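Local coordinates for Non-structural protein 5 (Modoc virus, PDB 2WA2) that probably methylates the cap of viral RNA at the guanine N7 and ribose 2'-O positions, with S-adenosylmethionine as methyl donor, at residues A[225-230]-A[244-249]. The protein carries 4 engineered substitutions. Numbering follows the deposited sequence.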
loop_
_atom_site.group_PDB
_atom_site.type_symbol
_atom_site.label_atom_id
_atom_site.label_comp_id
_atom_site.label_asym_id
_atom_site.label_seq_id
_atom_site.Cartn_x
_atom_site.Cartn_y
_atom_site.Cartn_z
ATOM N N SER A 225 -4.625 -9.602 -10.369
ATOM C CA SER A 225 -3.434 -10.421 -10.076
ATOM C C SER A 225 -2.712 -10.040 -8.778
ATOM O O SER A 225 -1.665 -10.616 -8.449
ATOM C CB SER A 225 -2.459 -10.291 -11.260
ATOM O OG SER A 225 -2.334 -8.913 -11.567
ATOM N N THR A 226 -3.247 -9.049 -8.045
ATOM C CA THR A 226 -2.731 -8.765 -6.709
ATOM C C THR A 226 -3.906 -8.643 -5.738
ATOM O O THR A 226 -4.921 -8.080 -6.108
ATOM C CB THR A 226 -1.888 -7.461 -6.662
ATOM O OG1 THR A 226 -1.550 -7.175 -5.308
ATOM C CG2 THR A 226 -2.645 -6.249 -7.278
ATOM N N HIS A 227 -3.732 -9.166 -4.527
ATOM C CA HIS A 227 -4.735 -9.062 -3.471
ATOM C C HIS A 227 -4.414 -7.850 -2.589
ATOM O O HIS A 227 -4.974 -7.736 -1.496
ATOM C CB HIS A 227 -4.701 -10.333 -2.639
ATOM C CG HIS A 227 -6.013 -10.701 -2.006
ATOM N ND1 HIS A 227 -6.655 -9.894 -1.088
ATOM C CD2 HIS A 227 -6.763 -11.825 -2.118
ATOM C CE1 HIS A 227 -7.762 -10.500 -0.676
ATOM N NE2 HIS A 227 -7.843 -11.677 -1.279
ATOM N N GLU A 228 -3.542 -6.939 -3.069
ATOM C CA GLU A 228 -3.129 -5.749 -2.262
ATOM C C GLU A 228 -4.335 -4.971 -1.752
ATOM O O GLU A 228 -5.313 -4.743 -2.468
ATOM C CB GLU A 228 -2.199 -4.785 -3.028
ATOM C CG GLU A 228 -2.931 -4.068 -4.172
ATOM C CD GLU A 228 -2.002 -3.378 -5.156
ATOM O OE1 GLU A 228 -0.779 -3.587 -5.055
ATOM O OE2 GLU A 228 -2.506 -2.640 -6.037
ATOM N N MET A 229 -4.266 -4.611 -0.486
ATOM C CA MET A 229 -5.243 -3.687 0.100
ATOM C C MET A 229 -4.486 -2.601 0.880
ATOM O O MET A 229 -3.260 -2.694 1.081
ATOM C CB MET A 229 -6.235 -4.466 0.966
ATOM C CG MET A 229 -7.095 -5.415 0.119
ATOM S SD MET A 229 -8.142 -6.505 1.104
ATOM C CE MET A 229 -9.341 -5.320 1.799
ATOM N N TYR A 230 -5.187 -1.542 1.280
ATOM C CA TYR A 230 -4.519 -0.382 1.855
ATOM C C TYR A 230 -5.021 -0.095 3.250
ATOM O O TYR A 230 -6.221 0.061 3.455
ATOM C CB TYR A 230 -4.606 0.839 0.952
ATOM C CG TYR A 230 -3.669 0.668 -0.225
ATOM C CD1 TYR A 230 -2.353 1.138 -0.154
ATOM C CD2 TYR A 230 -4.082 -0.004 -1.373
ATOM C CE1 TYR A 230 -1.469 0.964 -1.226
ATOM C CE2 TYR A 230 -3.190 -0.200 -2.456
ATOM C CZ TYR A 230 -1.889 0.290 -2.354
ATOM O OH TYR A 230 -0.989 0.081 -3.387
ATOM N N THR A 244 -12.160 -10.860 3.053
ATOM C CA THR A 244 -12.901 -12.024 2.558
ATOM C C THR A 244 -13.726 -11.634 1.330
ATOM O O THR A 244 -13.806 -12.380 0.347
ATOM C CB THR A 244 -13.802 -12.644 3.681
ATOM O OG1 THR A 244 -12.955 -13.212 4.688
ATOM C CG2 THR A 244 -14.648 -13.770 3.110
ATOM N N ALA A 245 -14.298 -10.441 1.371
ATOM C CA ALA A 245 -15.100 -9.956 0.262
ATOM C C ALA A 245 -14.251 -9.779 -1.013
ATOM O O ALA A 245 -14.680 -10.107 -2.109
ATOM C CB ALA A 245 -15.785 -8.668 0.651
ATOM N N VAL A 246 -13.024 -9.294 -0.840
ATOM C CA VAL A 246 -12.080 -9.170 -1.943
ATOM C C VAL A 246 -11.678 -10.559 -2.469
ATOM O O VAL A 246 -11.671 -10.773 -3.690
ATOM C CB VAL A 246 -10.831 -8.318 -1.561
ATOM C CG1 VAL A 246 -9.792 -8.299 -2.702
ATOM C CG2 VAL A 246 -11.262 -6.867 -1.249
ATOM N N SER A 247 -11.365 -11.494 -1.584
ATOM C CA SER A 247 -11.074 -12.880 -2.052
ATOM C C SER A 247 -12.226 -13.437 -2.895
ATOM O O SER A 247 -12.007 -13.976 -3.971
ATOM C CB SER A 247 -10.737 -13.832 -0.893
ATOM O OG SER A 247 -9.601 -13.377 -0.163
ATOM N N ARG A 248 -13.460 -13.293 -2.408
ATOM C CA ARG A 248 -14.612 -13.835 -3.139
ATOM C C ARG A 248 -14.805 -13.107 -4.475
ATOM O O ARG A 248 -15.066 -13.732 -5.484
ATOM C CB ARG A 248 -15.868 -13.838 -2.245
ATOM C CG ARG A 248 -15.700 -14.824 -1.076
ATOM C CD ARG A 248 -17.019 -15.514 -0.648
ATOM N NE ARG A 248 -16.880 -16.269 0.602
ATOM C CZ ARG A 248 -16.791 -17.602 0.696
ATOM N NH1 ARG A 248 -16.830 -18.383 -0.384
ATOM N NH2 ARG A 248 -16.657 -18.158 1.893
ATOM N N GLN A 249 -14.605 -11.793 -4.496
ATOM C CA GLN A 249 -14.669 -11.038 -5.739
ATOM C C GLN A 249 -13.628 -11.483 -6.771
ATOM O O GLN A 249 -13.955 -11.673 -7.939
ATOM C CB GLN A 249 -14.504 -9.553 -5.444
ATOM C CG GLN A 249 -14.488 -8.678 -6.671
ATOM C CD GLN A 249 -13.830 -7.339 -6.375
ATOM O OE1 GLN A 249 -12.704 -7.276 -5.859
ATOM N NE2 GLN A 249 -14.529 -6.274 -6.677
#
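In this Rossmann-like methyltransferase the last modelled helix, 239-254, packs against the entry to strand 229-232, and His227, in the loop just before that strand, bonds to Ser247 on the helix. NE2 of His227 lies 2.7 Å from OG of Ser247, at an angle of 153°, and the hydroxyl sits at the ring edge, close to its plane. Either group could donate; histidine and serine suit the place because both can donate or accept a hydrogen bond. The imidazole reaches the helix because CG stands roughly anti to the backbone N (chi1 -151°), which carries the ring out from the loop. Ser247 OG, beside its own backbone N, also makes a weak hydrogen bond to the carbonyl of Val243 one turn earlier, so this buried hydroxyl has a partner on the helix as well as on the loop.

Val246 packs beside this bond. Its CG1 lies 4.0 Å from the centroid of the His227 ring, 30° off the normal, an off-centre CH-pi contact whose shortest approach is 3.6 Å to CE1. The other branch, CG2, turns to Met229 and meets both SD and CE of that residue at 3.9 Å. A beta-branched valine can thus serve two neighbours at once, while the flexible thioether, bent at its last torsion, lays its methyl beside the helix.

Met229 opens the strand, which runs antiparallel between 188-193 and 215-217, next to the outermost strand of the seven-stranded sheet; the contact packs the helix against the start of this strand. Trp21 of helix 14-27 meets the imidazole edge-to-face and Tyr197 adds a second ring contact. The side chain of Glu228 leaves the backbone away from the helix, and its carboxylate makes salt bridges with Lys70 and Lys192; its backbone N donates to Thr226 OG1 (3.0 Å), forming an ST turn.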